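Local coordinates for protein polyhedrin (PDB 4ZQX) that forms the crystalline occlusion bodies (polyhedra) that enclose cypovirus particles, and binds ATP, at residues V54-S57 with S58-M61; L152-G156 with G157-K161; M229-Q232 with F233-H237. All coordinates share one frame; numbering follows the deposited sequence.

Interaction 1 of 3, residues V54-S57 with S58-M61; sequences VIKS and SELM
Glu59 folds back onto the backbone of Lys56, three residues earlier, in a local side-chain-to-backbone contact where strand 50-55 passes into the short helix 57-60. Its OE1 takes the hydrogen bond from Lys56 N at 2.9 Å, with an N-H...O angle of 161°, received on the anti side of the carboxylate. The route is set at chi1 (-71°), which places CG beside Glu59's own backbone N, and the chain then runs extended back toward the strand. A water donates hydrogen bonds to the same OE1 (3.0 Å) and to Val54 O, so strand end and carboxylate share it. The turn itself closes through Leu60 N to Ser57 O at 3.2 Å, while Glu59 N and Leu60 N bond only weakly to Lys56 O. Ile55 CG2 touches both Leu60 CG and Glu59 CB, 3.8 Å from each. Lys56 sends its ammonium elsewhere, to Glu72 and to Glu206 of a second subunit. Through OE1, Glu59 thus takes a backbone N-H and a water, and its negative charge near the helix start would probably suit the local dipole.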
ATOM      1  N   VAL A  54       4.109   6.335   5.478  1.00 29.60           N
ATOM      2  CA  VAL A  54       2.742   6.450   5.986  1.00 30.69           C
ATOM      3  C   VAL A  54       2.524   5.335   6.974  1.00 30.45           C
ATOM      4  O   VAL A  54       2.614   4.163   6.607  1.00 31.31           O
ATOM      5  CB  VAL A  54       1.707   6.323   4.839  1.00 31.47           C
ATOM      6  CG1 VAL A  54       0.277   6.413   5.388  1.00 34.53           C
ATOM      7  CG2 VAL A  54       1.980   7.387   3.771  1.00 32.83           C
ATOM      8  N   ILE A  55       2.245   5.711   8.226  1.00 30.64           N
ATOM      9  CA  ILE A  55       2.099   4.757   9.316  1.00 30.97           C
ATOM     10  C   ILE A  55       0.787   4.996  10.061  1.00 30.64           C
ATOM     11  O   ILE A  55       0.519   6.104  10.529  1.00 31.88           O
ATOM     12  CB  ILE A  55       3.280   4.858  10.315  1.00 32.26           C
ATOM     13  CG1 ILE A  55       4.618   4.690   9.582  1.00 34.40           C
ATOM     14  CG2 ILE A  55       3.141   3.793  11.407  1.00 32.86           C
ATOM     15  CD1 ILE A  55       5.856   4.843  10.457  1.00 35.55           C
ATOM     16  N   LYS A  56      -0.019   3.942  10.167  1.00 30.22           N
ATOM     17  CA  LYS A  56      -1.269   3.983  10.909  1.00 31.54           C
ATOM     18  C   LYS A  56      -0.996   4.023  12.407  1.00 31.16           C
ATOM     19  O   LYS A  56       0.037   3.545  12.890  1.00 30.80           O
ATOM     20  CB  LYS A  56      -2.092   2.734  10.589  1.00 33.04           C
ATOM     21  CG  LYS A  56      -2.486   2.634   9.120  1.00 35.97           C
ATOM     22  CD  LYS A  56      -2.999   1.257   8.717  1.00 39.29           C
ATOM     23  CE  LYS A  56      -4.304   0.900   9.379  1.00 41.94           C
ATOM     24  NZ  LYS A  56      -4.854  -0.386   8.855  1.00 44.89           N
ATOM     25  N   SER A  57      -1.936   4.558  13.163  1.00 31.70           N
ATOM     26  CA  SER A  57      -1.764   4.592  14.609  1.00 31.42           C
ATOM     27  C   SER A  57      -1.633   3.178  15.206  1.00 30.59           C
ATOM     28  O   SER A  57      -0.911   2.977  16.178  1.00 31.08           O
ATOM     29  CB  SER A  57      -2.929   5.338  15.246  1.00 33.51           C
ATOM     30  OG  SER A  57      -4.148   4.688  14.948  1.00 35.38           O
ATOM     31  N   SER A  58      -2.321   2.199  14.627  1.00 31.58           N
ATOM     32  CA  SER A  58      -2.236   0.811  15.116  1.00 33.39           C
ATOM     33  C   SER A  58      -0.840   0.190  14.909  1.00 33.55           C
ATOM     34  O   SER A  58      -0.413  -0.677  15.673  1.00 37.15           O
ATOM     35  CB  SER A  58      -3.314  -0.079  14.462  1.00 34.77           C
ATOM     36  OG  SER A  58      -3.141  -0.179  13.059  1.00 36.07           O
ATOM     37  N   GLU A  59      -0.131   0.650  13.889  1.00 32.01           N
ATOM     38  CA  GLU A  59       1.197   0.146  13.584  1.00 32.19           C
ATOM     39  C   GLU A  59       2.246   0.749  14.510  1.00 32.22           C
ATOM     40  O   GLU A  59       3.323   0.188  14.687  1.00 33.04           O
ATOM     41  CB  GLU A  59       1.555   0.448  12.112  1.00 35.86           C
ATOM     42  CG  GLU A  59       0.769  -0.384  11.109  1.00 38.85           C
ATOM     43  CD  GLU A  59       0.903   0.103   9.662  1.00 40.05           C
ATOM     44  OE1 GLU A  59       1.005   1.322   9.422  1.00 37.78           O
ATOM     45  OE2 GLU A  59       0.887  -0.754   8.759  1.00 44.44           O
ATOM     46  N   LEU A  60       1.929   1.903  15.095  1.00 31.69           N
ATOM     47  CA  LEU A  60       2.884   2.629  15.929  1.00 33.44           C
ATOM     48  C   LEU A  60       2.830   2.212  17.384  1.00 33.37           C
ATOM     49  O   LEU A  60       3.672   2.628  18.173  1.00 34.85           O
ATOM     50  CB  LEU A  60       2.624   4.139  15.858  1.00 36.52           C
ATOM     51  CG  LEU A  60       3.478   5.012  14.946  1.00 41.40           C
ATOM     52  CD1 LEU A  60       3.114   6.473  15.182  1.00 42.92           C
ATOM     53  CD2 LEU A  60       4.968   4.779  15.149  1.00 40.12           C
ATOM     54  N   MET A  61       1.841   1.408  17.759  1.00 33.78           N
ATOM     55  CA  MET A  61       1.784   0.899  19.124  1.00 33.16           C
ATOM     56  C   MET A  61       2.843  -0.186  19.300  1.00 32.09           C
ATOM     57  O   MET A  61       3.159  -0.899  18.353  1.00 34.37           O
ATOM     58  CB  MET A  61       0.405   0.298  19.405  1.00 35.10           C
ATOM     59  CG  MET A  61      -0.749   1.242  19.180  1.00 39.79           C
ATOM     60  SD  MET A  61      -0.864   2.479  20.469  1.00 46.37           S
ATOM     61  CE  MET A  61      -1.768   1.528  21.676  1.00 46.92           C
TER
HETATM   62  O   HOH W   1       0.200   2.267   6.741  1.00 48.13           O

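Interaction 2 of 3, residues L152-G156 with G157-K161; sequences LPSCG and GRCEK. With ATP (adenosine-5'-triphosphate), chain B.
Ser154 and the backbone N-H groups around it form the phosphate-binding part of the ATP pocket, in the loop that turns from strand 150-152 back into strand 160-166. Ser154 OG donates to ATP O2G at 2.7 Å and in turn accepts from Cys159 N at 3.1 Å, along a nearly straight N-H...O line of 163°. A chi1 of 67° places this hydroxyl between its own N and carbonyl carbon, facing the far limb of the loop. Ser154 N points at the same phosphate, 2.9 Å from O2G, and also bonds to the bridging O3B. Another gamma-phosphate oxygen, O3G, is gripped from both limbs: Gly156 N reaches it at 3.0 Å and Arg158 N at 2.9 Å. At the Gly156 phi of 118° a side chain would press on the preceding carbonyl O, consistent with glycine here. The Arg158 guanidinium leaves the phosphate and pairs with Glu18, so this arginine serves the ligand through its backbone.

At the strand end, Leu152 N bonds to Glu160 O at 3.2 Å. Beside this bond a water accepts from Glu160 N at 2.9 Å and lies close to both Leu152 O and ATP O2G, with more acceptors near it than it has protons. Pro153 lies against the ribose, its CD 3.3 Å from ATP O4', and the Glu160 carboxylate is held by Thr228 N. Within this loop, the gamma phosphate is met by neutral N-H groups and one hydroxyl, which would stabilise its charge by dipoles. Ser154 OG belongs to one limb, accepts from Cys159 N of the other and donates to O2G, so closure of the loop and phosphate binding are probably coupled.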
ATOM      1  N   LEU A 152      23.690  15.288  11.118  1.00 34.36           N
ATOM      2  CA  LEU A 152      24.415  14.166  11.712  1.00 32.68           C
ATOM      3  C   LEU A 152      25.433  13.626  10.724  1.00 32.70           C
ATOM      4  O   LEU A 152      25.256  13.779   9.521  1.00 34.88           O
ATOM      5  CB  LEU A 152      23.466  13.039  12.110  1.00 34.87           C
ATOM      6  CG  LEU A 152      22.512  13.299  13.275  1.00 37.29           C
ATOM      7  CD1 LEU A 152      21.635  12.086  13.520  1.00 37.98           C
ATOM      8  CD2 LEU A 152      23.265  13.673  14.561  1.00 37.43           C
ATOM      9  N   PRO A 153      26.510  12.995  11.226  1.00 32.75           N
ATOM     10  CA  PRO A 153      27.536  12.469  10.317  1.00 33.43           C
ATOM     11  C   PRO A 153      27.005  11.384   9.392  1.00 34.46           C
ATOM     12  O   PRO A 153      26.280  10.504   9.866  1.00 36.78           O
ATOM     13  CB  PRO A 153      28.561  11.849  11.267  1.00 35.66           C
ATOM     14  CG  PRO A 153      28.387  12.561  12.536  1.00 34.69           C
ATOM     15  CD  PRO A 153      26.923  12.892  12.632  1.00 32.88           C
ATOM     16  N   SER A 154      27.367  11.457   8.111  1.00 32.32           N
ATOM     17  CA  SER A 154      27.044  10.408   7.151  1.00 31.76           C
ATOM     18  C   SER A 154      28.317   9.777   6.588  1.00 33.11           C
ATOM     19  O   SER A 154      28.283   9.065   5.586  1.00 35.46           O
ATOM     20  CB  SER A 154      26.178  10.960   6.021  1.00 32.95           C
ATOM     21  OG  SER A 154      26.875  11.890   5.218  1.00 35.09           O
ATOM     22  N   CYS A 155      29.435  10.047   7.249  1.00 33.20           N
ATOM     23  CA  CYS A 155      30.700   9.378   6.941  1.00 35.03           C
ATOM     24  C   CYS A 155      31.191   9.610   5.506  1.00 35.77           C
ATOM     25  O   CYS A 155      31.738   8.710   4.854  1.00 37.15           O
ATOM     26  CB  CYS A 155      30.583   7.888   7.253  1.00 36.17           C
ATOM     27  SG  CYS A 155      30.305   7.556   9.001  1.00 38.85           S
ATOM     28  N   GLY A 156      31.016  10.841   5.039  1.00 34.43           N
ATOM     29  CA  GLY A 156      31.548  11.277   3.759  1.00 35.07           C
ATOM     30  C   GLY A 156      30.471  11.684   2.776  1.00 34.77           C
ATOM     31  O   GLY A 156      30.760  12.301   1.752  1.00 37.25           O
ATOM     32  N   GLY A 157      29.228  11.331   3.077  1.00 34.83           N
ATOM     33  CA  GLY A 157      28.135  11.603   2.165  1.00 36.08           C
ATOM     34  C   GLY A 157      27.597  13.025   2.229  1.00 35.15           C
ATOM     35  O   GLY A 157      26.956  13.484   1.285  1.00 35.70           O
ATOM     36  N   ARG A 158      27.875  13.725   3.326  0.61 32.46           N
ATOM     37  CA  ARG A 158      27.306  15.054   3.559  0.61 33.78           C
ATOM     38  C   ARG A 158      25.789  15.056   3.353  0.61 33.02           C
ATOM     39  O   ARG A 158      25.240  15.997   2.766  0.61 34.72           O
ATOM     40  CB  ARG A 158      27.944  16.083   2.612  0.61 38.21           C
ATOM     41  CG  ARG A 158      29.467  16.009   2.563  0.61 42.96           C
ATOM     42  CD  ARG A 158      30.084  16.986   1.553  0.61 47.65           C
ATOM     43  NE  ARG A 158      29.593  16.825   0.182  0.61 50.53           N
ATOM     44  CZ  ARG A 158      29.915  15.824  -0.633  0.61 52.19           C
ATOM     45  NH1 ARG A 158      30.713  14.848  -0.221  0.61 52.45           N
ATOM     46  NH2 ARG A 158      29.416  15.786  -1.862  0.61 52.57           N
ATOM     47  N   CYS A 159      25.100  14.017   3.817  1.00 33.23           N
ATOM     48  CA  CYS A 159      23.703  13.857   3.435  1.00 31.38           C
ATOM     49  C   CYS A 159      22.776  13.189   4.434  1.00 30.04           C
ATOM     50  O   CYS A 159      21.775  12.604   4.023  1.00 31.40           O
ATOM     51  CB  CYS A 159      23.648  13.097   2.101  1.00 33.18           C
ATOM     52  SG  CYS A 159      24.159  11.354   2.154  1.00 36.04           S
ATOM     53  N   GLU A 160      23.055  13.297   5.735  1.00 30.45           N
ATOM     54  CA  GLU A 160      22.099  12.790   6.730  1.00 28.27           C
ATOM     55  C   GLU A 160      21.664  13.902   7.688  1.00 29.36           C
ATOM     56  O   GLU A 160      22.499  14.677   8.183  1.00 30.85           O
ATOM     57  CB  GLU A 160      22.654  11.614   7.537  1.00 30.45           C
ATOM     58  CG  GLU A 160      21.592  11.049   8.500  1.00 32.56           C
ATOM     59  CD  GLU A 160      22.092   9.952   9.420  1.00 32.80           C
ATOM     60  OE1 GLU A 160      23.003   9.210   9.035  1.00 32.18           O
ATOM     61  OE2 GLU A 160      21.555   9.836  10.541  1.00 31.00           O
ATOM     62  N   LYS A 161      20.357  13.955   7.938  1.00 29.24           N
ATOM     63  CA  LYS A 161      19.788  14.809   8.970  1.00 30.54           C
ATOM     64  C   LYS A 161      18.693  14.057   9.698  1.00 30.70           C
ATOM     65  O   LYS A 161      18.158  13.074   9.183  1.00 32.98           O
ATOM     66  CB  LYS A 161      19.184  16.084   8.366  1.00 31.34           C
ATOM     67  CG  LYS A 161      20.149  16.897   7.525  1.00 31.37           C
ATOM     68  CD  LYS A 161      19.515  18.229   7.114  1.00 32.99           C
ATOM     69  CE  LYS A 161      20.284  18.916   6.006  1.00 34.28           C
ATOM     70  NZ  LYS A 161      21.665  19.305   6.407  1.00 35.37           N
TER
HETATM   71  PG  ATP B 301      29.383  14.117   6.574  1.00 38.72           P
HETATM   72  O1G ATP B 301      29.837  15.502   6.957  1.00 40.84           O
HETATM   73  O2G ATP B 301      27.891  13.864   6.667  1.00 37.25           O
HETATM   74  O3G ATP B 301      30.003  13.607   5.286  1.00 37.74           O
HETATM   75  PB  ATP B 301      31.250  13.284   8.610  1.00 41.59           P
HETATM   76  O1B ATP B 301      31.577  11.880   9.063  1.00 42.89           O
HETATM   77  O2B ATP B 301      32.268  14.087   7.841  1.00 40.19           O
HETATM   78  O3B ATP B 301      29.877  13.154   7.771  1.00 40.89           O
HETATM   79  PA  ATP B 301      31.135  15.542  10.467  1.00 44.29           P
HETATM   80  O1A ATP B 301      32.181  15.372  11.540  1.00 45.87           O
HETATM   81  O2A ATP B 301      31.398  16.486   9.309  1.00 46.23           O
HETATM   82  O3A ATP B 301      30.728  14.065   9.935  1.00 42.84           O
HETATM   83  O5' ATP B 301      29.776  16.031  11.208  1.00 43.73           O
HETATM   84  C5' ATP B 301      28.572  16.275  10.476  1.00 44.52           C
HETATM   85  C4' ATP B 301      27.604  17.002  11.398  1.00 44.37           C
HETATM   86  O4' ATP B 301      27.217  16.145  12.475  1.00 44.34           O
HETATM   87  C3' ATP B 301      28.229  18.233  12.039  1.00 45.11           C
HETATM   88  O3' ATP B 301      27.312  19.319  11.939  1.00 47.78           O
HETATM   89  C2' ATP B 301      28.426  17.864  13.495  1.00 46.58           C
HETATM   90  O2' ATP B 301      28.324  18.959  14.418  1.00 47.72           O
HETATM   91  C1' ATP B 301      27.325  16.840  13.719  1.00 45.65           C
HETATM   92  N9  ATP B 301      27.690  15.959  14.853  1.00 44.45           N
HETATM   93  C8  ATP B 301      28.791  15.177  14.947  1.00 44.53           C
HETATM   94  N7  ATP B 301      28.811  14.512  16.133  1.00 43.97           N
HETATM   95  C5  ATP B 301      27.705  14.881  16.802  1.00 43.51           C
HETATM   96  C6  ATP B 301      27.121  14.558  18.110  1.00 44.51           C
HETATM   97  N6  ATP B 301      27.791  13.685  18.887  1.00 44.95           N
HETATM   98  N1  ATP B 301      25.954  15.148  18.468  1.00 45.60           N
HETATM   99  C2  ATP B 301      25.331  16.014  17.640  1.00 46.47           C
HETATM  100  N3  ATP B 301      25.815  16.355  16.431  1.00 44.76           N
HETATM  101  C4  ATP B 301      26.971  15.832  15.965  1.00 44.03           C
HETATM  102  O   HOH W   2      25.289  14.671   6.994  1.00 34.21           O

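Interaction 3 of 3, residues M229-Q232 with F233-H237; sequences MLDQ and FSVIH. With ATP (adenosine-5'-triphosphate), chain B.
The Asp231 carboxylate ties together a tight hairpin-like turn at the C-terminus, and meets Phe233, Val235 and His237. Asp231 to Ser234 is a type I beta turn, closed by Ser234 N to Asp231 O at 3.1 Å. Within it OD1 makes an Asx turn with Phe233 N (2.8 Å), and it reaches just beyond to accept from Val235 N (2.9 Å); the two donors approach from opposite faces of the carboxylate. A chi1 of 69° folds CG back over the turn to make this double grip possible. OD2 is left to take His237 NE2 at 2.7 Å, nearly straight at 171°; OD2 lies in the imidazole plane, while NE2 comes from above the carboxylate plane. Beyond the turn, Met229 and His237 exchange backbone bonds, of which His237 N to Met229 O is 2.8 Å.

Gln232 folds over one face of the Phe233 ring as a CH-pi contact, CG 3.8 Å from the centroid, and its amide stacks at 17° to the ring. On the ligand side, Ser234 O accepts from the adenine N6 at 3.0 Å, while Leu230 CD1 and Ile236 CG2 touch each other and pack against one face of the adenine, CD1 near N1 and CG2 near N6. The turn projects after helix 214-225, whose Tyr218 stacks on His237. Met229 reaches inward, between that helix at Leu217 and Ala222 and strand 27-34 at Val30 and Val32.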
ATOM      1  N   MET A 229      22.876   7.129  14.184  1.00 29.81           N
ATOM      2  CA  MET A 229      21.793   7.500  15.095  1.00 30.19           C
ATOM      3  C   MET A 229      22.367   8.181  16.325  1.00 32.21           C
ATOM      4  O   MET A 229      23.533   7.993  16.658  1.00 34.56           O
ATOM      5  CB  MET A 229      20.983   6.261  15.481  1.00 31.21           C
ATOM      6  CG  MET A 229      20.278   5.671  14.296  1.00 32.97           C
ATOM      7  SD  MET A 229      19.195   4.319  14.730  1.00 33.58           S
ATOM      8  CE  MET A 229      18.540   3.955  13.124  1.00 36.61           C
ATOM      9  N   LEU A 230      21.528   8.967  16.987  1.00 32.44           N
ATOM     10  CA  LEU A 230      21.922   9.755  18.139  1.00 31.09           C
ATOM     11  C   LEU A 230      21.145   9.262  19.344  1.00 32.65           C
ATOM     12  O   LEU A 230      19.923   9.097  19.260  1.00 35.26           O
ATOM     13  CB  LEU A 230      21.581  11.221  17.885  1.00 35.53           C
ATOM     14  CG  LEU A 230      22.203  12.240  18.830  1.00 36.04           C
ATOM     15  CD1 LEU A 230      23.695  12.294  18.594  1.00 37.75           C
ATOM     16  CD2 LEU A 230      21.583  13.623  18.643  1.00 35.62           C
ATOM     17  N   ASP A 231      21.838   9.032  20.461  1.00 32.32           N
ATOM     18  CA  ASP A 231      21.180   8.544  21.669  1.00 31.98           C
ATOM     19  C   ASP A 231      20.832   9.692  22.614  1.00 32.43           C
ATOM     20  O   ASP A 231      21.050  10.870  22.289  1.00 34.07           O
ATOM     21  CB  ASP A 231      22.014   7.440  22.363  1.00 30.08           C
ATOM     22  CG  ASP A 231      23.304   7.947  22.982  1.00 32.21           C
ATOM     23  OD1 ASP A 231      23.434   9.166  23.226  1.00 33.30           O
ATOM     24  OD2 ASP A 231      24.199   7.104  23.225  1.00 32.25           O
ATOM     25  N   GLN A 232      20.298   9.348  23.782  1.00 31.97           N
ATOM     26  CA  GLN A 232      19.823  10.348  24.739  1.00 33.36           C
ATOM     27  C   GLN A 232      20.957  11.080  25.465  1.00 34.24           C
ATOM     28  O   GLN A 232      20.706  11.989  26.264  1.00 35.25           O
ATOM     29  CB  GLN A 232      18.875   9.706  25.760  1.00 34.54           C
ATOM     30  CG  GLN A 232      19.489   8.653  26.680  1.00 37.01           C
ATOM     31  CD  GLN A 232      19.316   7.222  26.168  1.00 41.68           C
ATOM     32  OE1 GLN A 232      19.454   6.947  24.960  1.00 43.08           O
ATOM     33  NE2 GLN A 232      19.017   6.297  27.084  1.00 43.85           N
ATOM     34  N   PHE A 233      22.197  10.660  25.200  1.00 33.67           N
ATOM     35  CA  PHE A 233      23.391  11.299  25.759  1.00 34.64           C
ATOM     36  C   PHE A 233      24.110  12.134  24.695  1.00 35.38           C
ATOM     37  O   PHE A 233      25.224  12.608  24.915  1.00 35.20           O
ATOM     38  CB  PHE A 233      24.332  10.234  26.344  1.00 35.54           C
ATOM     39  CG  PHE A 233      23.640   9.272  27.260  1.00 37.09           C
ATOM     40  CD1 PHE A 233      23.152   9.693  28.495  1.00 37.43           C
ATOM     41  CD2 PHE A 233      23.447   7.960  26.879  1.00 37.79           C
ATOM     42  CE1 PHE A 233      22.496   8.809  29.338  1.00 39.31           C
ATOM     43  CE2 PHE A 233      22.787   7.068  27.710  1.00 39.30           C
ATOM     44  CZ  PHE A 233      22.310   7.492  28.947  1.00 39.50           C
ATOM     45  N   SER A 234      23.441  12.318  23.560  1.00 35.28           N
ATOM     46  CA  SER A 234      23.996  12.995  22.390  1.00 35.24           C
ATOM     47  C   SER A 234      25.240  12.320  21.842  1.00 33.19           C
ATOM     48  O   SER A 234      26.118  12.995  21.317  1.00 35.21           O
ATOM     49  CB  SER A 234      24.309  14.462  22.699  1.00 37.73           C
ATOM     50  OG  SER A 234      24.420  15.194  21.483  1.00 41.64           O
ATOM     51  N   VAL A 235      25.325  10.997  21.965  1.00 31.47           N
ATOM     52  CA  VAL A 235      26.450  10.235  21.406  1.00 32.46           C
ATOM     53  C   VAL A 235      25.976   9.515  20.141  1.00 31.16           C
ATOM     54  O   VAL A 235      24.859   8.971  20.116  1.00 32.72           O
ATOM     55  CB  VAL A 235      27.004   9.211  22.434  1.00 32.47           C
ATOM     56  CG1 VAL A 235      28.043   8.280  21.815  1.00 33.88           C
ATOM     57  CG2 VAL A 235      27.601   9.950  23.647  1.00 33.56           C
ATOM     58  N   ILE A 236      26.813   9.510  19.099  1.00 30.62           N
ATOM     59  CA  ILE A 236      26.433   8.886  17.826  1.00 31.18           C
ATOM     60  C   ILE A 236      26.794   7.404  17.774  1.00 31.79           C
ATOM     61  O   ILE A 236      27.745   6.964  18.421  1.00 32.19           O
ATOM     62  CB  ILE A 236      27.051   9.593  16.612  1.00 32.61           C
ATOM     63  CG1 ILE A 236      28.591   9.551  16.653  1.00 33.98           C
ATOM     64  CG2 ILE A 236      26.514  11.002  16.536  1.00 34.86           C
ATOM     65  CD1 ILE A 236      29.250  10.204  15.428  1.00 37.20           C
ATOM     66  N   HIS A 237      26.015   6.661  16.996  1.00 32.66           N
ATOM     67  CA  HIS A 237      26.213   5.231  16.800  1.00 31.85           C
ATOM     68  C   HIS A 237      26.040   4.887  15.342  1.00 33.94           C
ATOM     69  O   HIS A 237      25.257   5.539  14.662  1.00 34.80           O
ATOM     70  CB  HIS A 237      25.223   4.438  17.633  1.00 31.94           C
ATOM     71  CG  HIS A 237      25.280   4.781  19.086  1.00 31.55           C
ATOM     72  ND1 HIS A 237      26.095   4.114  19.974  1.00 32.06           N
ATOM     73  CD2 HIS A 237      24.681   5.771  19.789  1.00 31.68           C
ATOM     74  CE1 HIS A 237      25.965   4.656  21.172  1.00 31.26           C
ATOM     75  NE2 HIS A 237      25.123   5.671  21.084  1.00 31.20           N
ATOM     76  OXT HIS A 237      26.696   3.971  14.842  1.00 33.95           O
TER
HETATM   77  PG  ATP B 301      29.383  14.117   6.574  1.00 38.72           P
HETATM   78  O1G ATP B 301      29.837  15.502   6.957  1.00 40.84           O
HETATM   79  O2G ATP B 301      27.891  13.864   6.667  1.00 37.25           O
HETATM   80  O3G ATP B 301      30.003  13.607   5.286  1.00 37.74           O
HETATM   81  PB  ATP B 301      31.250  13.284   8.610  1.00 41.59           P
HETATM   82  O1B ATP B 301      31.577  11.880   9.063  1.00 42.89           O
HETATM   83  O2B ATP B 301      32.268  14.087   7.841  1.00 40.19           O
HETATM   84  O3B ATP B 301      29.877  13.154   7.771  1.00 40.89           O
HETATM   85  PA  ATP B 301      31.135  15.542  10.467  1.00 44.29           P
HETATM   86  O1A ATP B 301      32.181  15.372  11.540  1.00 45.87           O
HETATM   87  O2A ATP B 301      31.398  16.486   9.309  1.00 46.23           O
HETATM   88  O3A ATP B 301      30.728  14.065   9.935  1.00 42.84           O
HETATM   89  O5' ATP B 301      29.776  16.031  11.208  1.00 43.73           O
HETATM   90  C5' ATP B 301      28.572  16.275  10.476  1.00 44.52           C
HETATM   91  C4' ATP B 301      27.604  17.002  11.398  1.00 44.37           C
HETATM   92  O4' ATP B 301      27.217  16.145  12.475  1.00 44.34           O
HETATM   93  C3' ATP B 301      28.229  18.233  12.039  1.00 45.11           C
HETATM   94  O3' ATP B 301      27.312  19.319  11.939  1.00 47.78           O
HETATM   95  C2' ATP B 301      28.426  17.864  13.495  1.00 46.58           C
HETATM   96  O2' ATP B 301      28.324  18.959  14.418  1.00 47.72           O
HETATM   97  C1' ATP B 301      27.325  16.840  13.719  1.00 45.65           C
HETATM   98  N9  ATP B 301      27.690  15.959  14.853  1.00 44.45           N
HETATM   99  C8  ATP B 301      28.791  15.177  14.947  1.00 44.53           C
HETATM  100  N7  ATP B 301      28.811  14.512  16.133  1.00 43.97           N
HETATM  101  C5  ATP B 301      27.705  14.881  16.802  1.00 43.51           C
HETATM  102  C6  ATP B 301      27.121  14.558  18.110  1.00 44.51           C
HETATM  103  N6  ATP B 301      27.791  13.685  18.887  1.00 44.95           N
HETATM  104  N1  ATP B 301      25.954  15.148  18.468  1.00 45.60           N
HETATM  105  C2  ATP B 301      25.331  16.014  17.640  1.00 46.47           C
HETATM  106  N3  ATP B 301      25.815  16.355  16.431  1.00 44.76           N
HETATM  107  C4  ATP B 301      26.971  15.832  15.965  1.00 44.03           C

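How the interactions relate
Interactions 2 and 3 share one ligand: residues 152-161 hold the triphosphate and ribose, and residues 229-237 give the adenine its N6 hydrogen bond, while Pro153 also touches the base. They meet directly, Pro153 CG lying 3.8 Å from Ile236 CD1. Both are local turns braced by a polar side chain, a serine hydroxyl in interaction 2 and an aspartate carboxylate in interaction 3, but the first is buried and the second lies at the surface. Interaction 1 is also buried, yet stands apart from the ATP: its centre is about 28 Å from that of interaction 2 and 25 Å from that of interaction 3. There a glutamate serves a strand-to-helix junction, and the lysine whose N-H it takes reaches a second subunit.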